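Local coordinates for protein EF0056 (Enterococcus faecalis, PDB 6ORI) that is an enterococcal surface protein of no established function, probably linked to biofilm formation, represented here by an immunoglobulin-like part of its N-terminal region, at residues A[26-31]-A[291-296]; A[58-63]-A[336-341]. All coordinates share one frame; numbering follows the deposited sequence.

Contact 1 (A[26-31]-A[291-296]); sequences TKNYNF and AYNVAF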
ATOM      1  N   THR A  26      11.489 -12.140  -9.252  1.00  8.81           N
ATOM      2  CA  THR A  26      11.694 -12.251 -10.683  1.00 10.14           C
ATOM      3  C   THR A  26      12.544 -11.057 -11.142  1.00  9.54           C
ATOM      4  O   THR A  26      12.723 -10.070 -10.409  1.00  9.10           O
ATOM      5  CB  THR A  26      10.350 -12.227 -11.469  1.00  7.20           C
ATOM      6  OG1 THR A  26       9.772 -10.922 -11.407  1.00  7.01           O
ATOM      7  CG2 THR A  26       9.329 -13.208 -10.937  1.00 10.01           C
ATOM      8  N   LYS A  27      13.025 -11.118 -12.376  1.00 10.52           N
ATOM      9  CA  LYS A  27      13.535  -9.931 -13.018  1.00  8.77           C
ATOM     10  C   LYS A  27      12.434  -8.878 -13.010  1.00  8.65           C
ATOM     11  O   LYS A  27      11.240  -9.195 -12.899  1.00  8.91           O
ATOM     12  CB  LYS A  27      13.983 -10.231 -14.451  1.00 11.39           C
ATOM     13  CG  LYS A  27      12.849 -10.557 -15.408  1.00 13.35           C
ATOM     14  CD  LYS A  27      13.370 -10.770 -16.827  1.00 22.36           C
ATOM     15  CE  LYS A  27      13.836  -9.462 -17.446  1.00 40.06           C
ATOM     16  NZ  LYS A  27      13.224  -9.235 -18.790  1.00 46.32           N
ATOM     17  N   ASN A  28      12.820  -7.623 -13.148  1.00  7.75           N
ATOM     18  CA  ASN A  28      11.852  -6.550 -13.192  1.00  8.35           C
ATOM     19  C   ASN A  28      11.103  -6.595 -14.503  1.00  9.24           C
ATOM     20  O   ASN A  28      11.693  -6.631 -15.586  1.00 12.09           O
ATOM     21  CB  ASN A  28      12.548  -5.216 -12.951  1.00  9.27           C
ATOM     22  CG  ASN A  28      13.213  -5.170 -11.580  1.00 10.54           C
ATOM     23  OD1 ASN A  28      14.166  -5.903 -11.325  1.00 12.02           O
ATOM     24  ND2 ASN A  28      12.693  -4.347 -10.691  1.00  8.16           N
ATOM     25  N   TYR A  29       9.788  -6.671 -14.391  1.00  6.44           N
ATOM     26  CA  TYR A  29       8.908  -6.787 -15.545  1.00  7.66           C
ATOM     27  C   TYR A  29       8.234  -5.435 -15.822  1.00  6.03           C
ATOM     28  O   TYR A  29       8.692  -4.414 -15.356  1.00  7.87           O
ATOM     29  CB  TYR A  29       7.896  -7.931 -15.327  1.00  7.73           C
ATOM     30  CG  TYR A  29       8.481  -9.318 -15.508  1.00  7.90           C
ATOM     31  CD1 TYR A  29       8.997  -9.715 -16.741  1.00  9.72           C
ATOM     32  CD2 TYR A  29       8.500 -10.237 -14.472  1.00  8.38           C
ATOM     33  CE1 TYR A  29       9.502 -11.020 -16.927  1.00  9.49           C
ATOM     34  CE2 TYR A  29       9.004 -11.518 -14.650  1.00 10.28           C
ATOM     35  CZ  TYR A  29       9.527 -11.892 -15.865  1.00 10.69           C
ATOM     36  OH  TYR A  29      10.033 -13.168 -16.040  1.00 11.91           O
ATOM     37  N   ASN A  30       7.135  -5.441 -16.561  1.00  6.54           N
ATOM     38  CA  ASN A  30       6.512  -4.214 -17.023  1.00  7.93           C
ATOM     39  C   ASN A  30       5.131  -3.983 -16.414  1.00  8.77           C
ATOM     40  O   ASN A  30       4.357  -3.176 -16.907  1.00  7.86           O
ATOM     41  CB  ASN A  30       6.380  -4.244 -18.545  1.00 13.52           C
ATOM     42  CG  ASN A  30       7.667  -4.652 -19.239  1.00 13.63           C
ATOM     43  OD1 ASN A  30       8.753  -4.165 -18.905  1.00 13.78           O
ATOM     44  ND2 ASN A  30       7.550  -5.560 -20.206  1.00 20.45           N
ATOM     45  N   PHE A  31       4.825  -4.703 -15.353  1.00  6.43           N
ATOM     46  CA  PHE A  31       3.649  -4.388 -14.529  1.00  5.66           C
ATOM     47  C   PHE A  31       3.999  -3.184 -13.688  1.00  7.06           C
ATOM     48  O   PHE A  31       5.166  -3.019 -13.318  1.00  7.18           O
ATOM     49  CB  PHE A  31       3.281  -5.571 -13.646  1.00  4.83           C
ATOM     50  CG  PHE A  31       2.941  -6.804 -14.431  1.00  5.57           C
ATOM     51  CD1 PHE A  31       3.923  -7.705 -14.807  1.00  7.37           C
ATOM     52  CD2 PHE A  31       1.641  -7.064 -14.808  1.00  5.25           C
ATOM     53  CE1 PHE A  31       3.607  -8.826 -15.541  1.00  8.21           C
ATOM     54  CE2 PHE A  31       1.328  -8.170 -15.543  1.00  6.05           C
ATOM     55  CZ  PHE A  31       2.311  -9.045 -15.920  1.00  5.92           C
ATOM     56  N   ALA A 291      10.538  -2.374 -17.213  1.00 16.25           N
ATOM     57  CA  ALA A 291      11.349  -2.825 -16.095  1.00 13.32           C
ATOM     58  C   ALA A 291      11.099  -1.934 -14.883  1.00 14.85           C
ATOM     59  O   ALA A 291      12.000  -1.269 -14.366  1.00 19.72           O
ATOM     60  CB  ALA A 291      12.810  -2.878 -16.456  1.00 18.00           C
ATOM     61  N   TYR A 292       9.850  -1.930 -14.450  1.00  7.44           N
ATOM     62  CA  TYR A 292       9.437  -1.264 -13.223  1.00  8.21           C
ATOM     63  C   TYR A 292      10.355  -1.614 -12.064  1.00  6.84           C
ATOM     64  O   TYR A 292      10.509  -2.779 -11.711  1.00  7.20           O
ATOM     65  CB  TYR A 292       7.999  -1.683 -12.899  1.00  7.25           C
ATOM     66  CG  TYR A 292       7.384  -0.951 -11.741  1.00  7.52           C
ATOM     67  CD1 TYR A 292       6.836   0.319 -11.903  1.00 10.05           C
ATOM     68  CD2 TYR A 292       7.352  -1.520 -10.472  1.00  6.95           C
ATOM     69  CE1 TYR A 292       6.272   0.996 -10.827  1.00  8.71           C
ATOM     70  CE2 TYR A 292       6.807  -0.843  -9.400  1.00  9.82           C
ATOM     71  CZ  TYR A 292       6.262   0.408  -9.591  1.00  9.85           C
ATOM     72  OH  TYR A 292       5.706   1.084  -8.509  1.00 12.97           O
ATOM     73  N   ASN A 293      10.937  -0.582 -11.452  1.00  6.80           N
ATOM     74  CA  ASN A 293      11.932  -0.751 -10.399  1.00  7.61           C
ATOM     75  C   ASN A 293      11.848   0.452  -9.487  1.00  7.33           C
ATOM     76  O   ASN A 293      12.100   1.617  -9.919  1.00  8.79           O
ATOM     77  CB  ASN A 293      13.343  -0.870 -10.982  1.00  9.19           C
ATOM     78  CG  ASN A 293      14.425  -1.059  -9.905  1.00  9.34           C
ATOM     79  OD1 ASN A 293      14.482  -0.314  -8.939  1.00 12.62           O
ATOM     80  ND2 ASN A 293      15.302  -2.030 -10.106  1.00 12.36           N
ATOM     81  N   VAL A 294      11.496   0.187  -8.236  1.00  6.14           N
ATOM     82  CA  VAL A 294      11.412   1.227  -7.231  1.00  8.12           C
ATOM     83  C   VAL A 294      12.327   0.871  -6.054  1.00  8.01           C
ATOM     84  O   VAL A 294      12.059   1.220  -4.908  1.00 11.06           O
ATOM     85  CB  VAL A 294       9.937   1.474  -6.785  1.00  8.91           C
ATOM     86  CG1 VAL A 294       9.123   2.023  -7.953  1.00 11.00           C
ATOM     87  CG2 VAL A 294       9.307   0.219  -6.244  1.00 10.75           C
ATOM     88  N   ALA A 295      13.446   0.212  -6.334  1.00  8.04           N
ATOM     89  CA  ALA A 295      14.437  -0.053  -5.294  1.00  7.97           C
ATOM     90  C   ALA A 295      14.923   1.265  -4.680  1.00  6.00           C
ATOM     91  O   ALA A 295      14.864   2.316  -5.303  1.00  7.75           O
ATOM     92  CB  ALA A 295      15.611  -0.801  -5.870  1.00 10.69           C
ATOM     93  N   PHE A 296      15.432   1.185  -3.467  1.00  6.86           N
ATOM     94  CA  PHE A 296      15.956   2.368  -2.791  1.00  6.54           C
ATOM     95  C   PHE A 296      17.012   3.066  -3.631  1.00  6.14           C
ATOM     96  O   PHE A 296      17.072   4.295  -3.699  1.00  6.26           O
ATOM     97  CB  PHE A 296      16.550   1.963  -1.439  1.00  6.49           C
ATOM     98  CG  PHE A 296      16.879   3.131  -0.546  1.00  6.27           C
ATOM     99  CD1 PHE A 296      15.934   3.636   0.323  1.00  7.39           C
ATOM    100  CD2 PHE A 296      18.126   3.707  -0.564  1.00  7.49           C
ATOM    101  CE1 PHE A 296      16.213   4.696   1.161  1.00  8.78           C
ATOM    102  CE2 PHE A 296      18.420   4.788   0.280  1.00  8.26           C
ATOM    103  CZ  PHE A 296      17.462   5.272   1.132  1.00  7.55           C
TER
HETATM  104  O   HOH W   1       9.046  -5.237 -11.592  1.00  6.43           O
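Asn28 and Asn30 reach from the loop before strand 31-38 to the backbone of Ala291 and Tyr292, joining two beta-sheet modules of this immunoglobulin-like region loop to loop. The bonds follow no strand pairing, so asparagine amides do much of the work. With CG of Asn28 beside its backbone N (chi1 -61°), ND2 meets Tyr292 O at 2.9 Å; the bond is nearly straight, and the acceptor lies in the amide plane of Asn28. A water also donates to Tyr292 O and accepts from Tyr29 N, so that carbonyl is gripped by two donors. Asn30 uses the other end of its amide: OD1 takes the N-H of Ala291 at 3.0 Å, in the carbonyl plane. The N-H of Tyr292 goes to Tyr29 O at 2.9 Å. Tyr292 CG stands anti to its backbone N, with CB 3.2 Å from Phe31 O. Ala291, with its left-handed backbone (phi 59°), carries just a methyl, and its CA approaches Tyr29 O at 3.2 Å in a CH...O contact. Tyr29 gives its backbone here, while its OH is hydrogen-bonded to Asp176 and Gln175. Asn293 lays its amide almost parallel to that of Asn28 but offset, their ND2 atoms 3.5 Å apart without a hydrogen bond. Asn293 OD1 accepts from Ser298 OG and, closing an Asx turn, from Ala295 N at 2.9 Å.

Contact 2 (A[58-63]-A[336-341]); sequences KHNIAA and SPRPIV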
ATOM      1  N   LYS A  58      -2.417  -2.486 -13.170  1.00  5.37           N
ATOM      2  CA  LYS A  58      -1.953  -1.785 -14.350  1.00  5.15           C
ATOM      3  C   LYS A  58      -0.642  -2.384 -14.815  1.00  5.86           C
ATOM      4  O   LYS A  58       0.275  -2.692 -14.011  1.00  6.08           O
ATOM      5  CB  LYS A  58      -1.787  -0.283 -14.102  1.00  6.84           C
ATOM      6  CG  LYS A  58      -1.186   0.358 -15.349  1.00 10.77           C
ATOM      7  CD  LYS A  58      -1.068   1.813 -15.288  1.00 11.07           C
ATOM      8  CE  LYS A  58      -0.158   2.343 -16.397  1.00  7.13           C
ATOM      9  NZ  LYS A  58      -0.412   1.762 -17.737  1.00  7.77           N
ATOM     10  N   HIS A  59      -0.527  -2.509 -16.130  1.00  5.00           N
ATOM     11  CA  HIS A  59       0.741  -2.862 -16.769  1.00  5.77           C
ATOM     12  C   HIS A  59       0.996  -1.940 -17.950  1.00  6.77           C
ATOM     13  O   HIS A  59       0.098  -1.217 -18.413  1.00  5.63           O
ATOM     14  CB  HIS A  59       0.823  -4.351 -17.130  1.00  7.11           C
ATOM     15  CG  HIS A  59      -0.323  -4.843 -17.936  1.00  5.53           C
ATOM     16  ND1 HIS A  59      -1.540  -5.153 -17.379  1.00  5.69           N
ATOM     17  CD2 HIS A  59      -0.440  -5.069 -19.261  1.00  8.39           C
ATOM     18  CE1 HIS A  59      -2.362  -5.550 -18.330  1.00  7.90           C
ATOM     19  NE2 HIS A  59      -1.723  -5.491 -19.486  1.00  8.55           N
ATOM     20  N   ASN A  60       2.244  -1.923 -18.401  1.00  6.12           N
ATOM     21  CA  ASN A  60       2.721  -0.864 -19.279  1.00  6.27           C
ATOM     22  C   ASN A  60       3.053  -1.366 -20.669  1.00  7.47           C
ATOM     23  O   ASN A  60       3.186  -0.550 -21.600  1.00  8.17           O
ATOM     24  CB  ASN A  60       3.978  -0.212 -18.693  1.00  7.30           C
ATOM     25  CG  ASN A  60       3.783   0.317 -17.296  1.00 10.50           C
ATOM     26  OD1 ASN A  60       2.657   0.524 -16.832  1.00 11.02           O
ATOM     27  ND2 ASN A  60       4.891   0.559 -16.613  1.00 14.21           N
ATOM     28  N   ILE A  61       3.172  -2.687 -20.806  0.64  7.64           N
ATOM     29  CA  ILE A  61       3.449  -3.363 -22.076  0.64  8.01           C
ATOM     30  C   ILE A  61       2.508  -4.554 -22.130  0.64  8.48           C
ATOM     31  O   ILE A  61       2.252  -5.178 -21.105  0.64  9.41           O
ATOM     32  CB  ILE A  61       4.918  -3.849 -22.138  0.64  9.60           C
ATOM     33  CG1 ILE A  61       5.888  -2.668 -22.051  0.64 12.73           C
ATOM     34  CG2 ILE A  61       5.187  -4.650 -23.403  0.64 13.74           C
ATOM     35  CD1 ILE A  61       5.764  -1.673 -23.200  0.64 17.65           C
ATOM     36  N   ALA A  62       1.976  -4.868 -23.304  1.00  7.38           N
ATOM     37  CA  ALA A  62       1.025  -5.943 -23.408  1.00  7.79           C
ATOM     38  C   ALA A  62       1.558  -7.206 -22.737  1.00  8.98           C
ATOM     39  O   ALA A  62       2.744  -7.528 -22.834  1.00  9.94           O
ATOM     40  CB  ALA A  62       0.695  -6.204 -24.869  1.00 10.43           C
ATOM     41  N   ALA A  63       0.682  -7.887 -22.011  1.00  7.88           N
ATOM     42  CA  ALA A  63       1.020  -9.110 -21.314  1.00  8.30           C
ATOM     43  C   ALA A  63      -0.040 -10.146 -21.627  1.00  8.51           C
ATOM     44  O   ALA A  63      -1.136  -9.822 -22.063  1.00  7.65           O
ATOM     45  CB  ALA A  63       1.091  -8.879 -19.818  1.00 11.99           C
ATOM     46  N   SER A 336       0.718  10.684 -18.105  1.00  7.63           N
ATOM     47  CA  SER A 336       0.768   9.229 -18.222  1.00  6.75           C
ATOM     48  C   SER A 336      -0.167   8.597 -17.192  1.00  7.89           C
ATOM     49  O   SER A 336      -0.373   9.169 -16.125  1.00  6.63           O
ATOM     50  CB  SER A 336       2.179   8.737 -17.930  1.00  8.59           C
ATOM     51  OG  SER A 336       2.257   7.316 -17.868  1.00 11.27           O
ATOM     52  N   PRO A 337      -0.731   7.422 -17.499  1.00  5.05           N
ATOM     53  CA  PRO A 337      -1.549   6.724 -16.518  1.00  5.44           C
ATOM     54  C   PRO A 337      -0.743   5.976 -15.485  1.00  4.36           C
ATOM     55  O   PRO A 337      -1.350   5.343 -14.622  1.00  5.77           O
ATOM     56  CB  PRO A 337      -2.359   5.747 -17.387  1.00  7.08           C
ATOM     57  CG  PRO A 337      -1.499   5.479 -18.550  1.00  6.50           C
ATOM     58  CD  PRO A 337      -0.807   6.792 -18.832  1.00  6.18           C
ATOM     59  N   ARG A 338       0.578   6.001 -15.585  1.00  5.84           N
ATOM     60  CA  ARG A 338       1.413   5.285 -14.634  1.00  5.07           C
ATOM     61  C   ARG A 338       1.261   5.859 -13.225  1.00  5.37           C
ATOM     62  O   ARG A 338       0.988   7.053 -13.044  1.00  5.70           O
ATOM     63  CB  ARG A 338       2.881   5.314 -15.047  1.00  6.22           C
ATOM     64  CG  ARG A 338       3.191   4.427 -16.225  1.00  9.78           C
ATOM     65  CD  ARG A 338       4.640   4.525 -16.711  1.00 11.73           C
ATOM     66  NE  ARG A 338       4.923   5.821 -17.330  1.00 12.98           N
ATOM     67  CZ  ARG A 338       5.543   6.842 -16.753  1.00 15.33           C
ATOM     68  NH1 ARG A 338       6.002   6.755 -15.508  1.00 21.72           N
ATOM     69  NH2 ARG A 338       5.703   7.965 -17.436  1.00 25.26           N
ATOM     70  N   PRO A 339       1.467   5.020 -12.212  1.00  4.21           N
ATOM     71  CA  PRO A 339       1.306   5.471 -10.825  1.00  4.04           C
ATOM     72  C   PRO A 339       2.474   6.316 -10.359  1.00  5.11           C
ATOM     73  O   PRO A 339       3.516   6.434 -11.014  1.00  5.82           O
ATOM     74  CB  PRO A 339       1.271   4.166 -10.027  1.00  6.25           C
ATOM     75  CG  PRO A 339       2.029   3.205 -10.878  1.00  5.61           C
ATOM     76  CD  PRO A 339       1.727   3.577 -12.304  1.00  4.63           C
ATOM     77  N   ILE A 340       2.260   6.915  -9.205  1.00  4.43           N
ATOM     78  CA  ILE A 340       3.217   7.797  -8.559  1.00  4.61           C
ATOM     79  C   ILE A 340       3.654   7.178  -7.247  1.00  4.34           C
ATOM     80  O   ILE A 340       2.832   6.640  -6.509  1.00  4.99           O
ATOM     81  CB  ILE A 340       2.551   9.146  -8.273  1.00  5.66           C
ATOM     82  CG1 ILE A 340       2.142   9.821  -9.591  1.00  5.78           C
ATOM     83  CG2 ILE A 340       3.444  10.021  -7.396  1.00  5.51           C
ATOM     84  CD1 ILE A 340       1.181  10.962  -9.441  1.00  8.14           C
ATOM     85  N   VAL A 341       4.935   7.265  -6.934  1.00  4.05           N
ATOM     86  CA  VAL A 341       5.460   6.854  -5.637  1.00  4.97           C
ATOM     87  C   VAL A 341       6.209   8.029  -5.032  1.00  4.51           C
ATOM     88  O   VAL A 341       7.119   8.567  -5.679  1.00  5.62           O
ATOM     89  CB  VAL A 341       6.389   5.627  -5.744  1.00  7.06           C
ATOM     90  CG1 VAL A 341       6.994   5.282  -4.402  1.00  7.43           C
ATOM     91  CG2 VAL A 341       5.630   4.431  -6.271  1.00  8.12           C
TER
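Lys58, near the end of strand 50-59, passes its aliphatic chain across the Pro337-Arg338 backbone. Nearly straight torsions from chi1 to chi3 carry CD to 3.6 Å from Pro337 O and CE to 3.8 Å from Arg338 CA. The chain crosses the proline ring at about a right angle, with NZ 4.0 Å from Pro337 CG. A long side chain suits this place, because its methylenes supply the packing while the bend at chi4 (46°) turns the ammonium back to Thr132 O and to His59 O, which it meets from above the carbonyl plane. In His59, ND1 is hydrogen-bonded to Tyr118 OH and NE2 to Gly128 O. This is a seam between two beta-sheet modules: 336-339 is the loop leading into strand 340-348, and no hydrogen bond joins the two segments. Within that loop an ST turn, Ser336 OG accepting from Arg338 N at 3.1 Å, ties down the bend. Asn60, where the strand has given way to loop, crosses the Arg338 chain at about a right angle; ND2 lies 4.0 Å from Arg338 CD, and OD1 is as far from CG. Its OD1 is bonded to Ser32 OG, whereas ND2 crosses the seam to Lys289 O.

In the fold
Contacts 1 and 2 lie with their centres about 12 Å apart, on the same side of the chain's centre. Along the chain the order is 26-31, 58-63, 291-296, 336-341, so both first segments belong to one module and both second segments to the next. Strands 31-38 and 50-59 are antiparallel neighbours, and a probable hydrogen bond of 2.9 Å from Asn60 N to Asn30 O ties the two contacts directly. On the other side, 291-296 lies in the loop between strands 277-284 and 300-304, while 336-341 enters strand 340-348 of the same five-stranded sheet. They are two neighbouring points where the modules meet, hydrogen-bonded at contact 1 and held by van der Waals contact at contact 2, consistent with a fixed arrangement of the two modules.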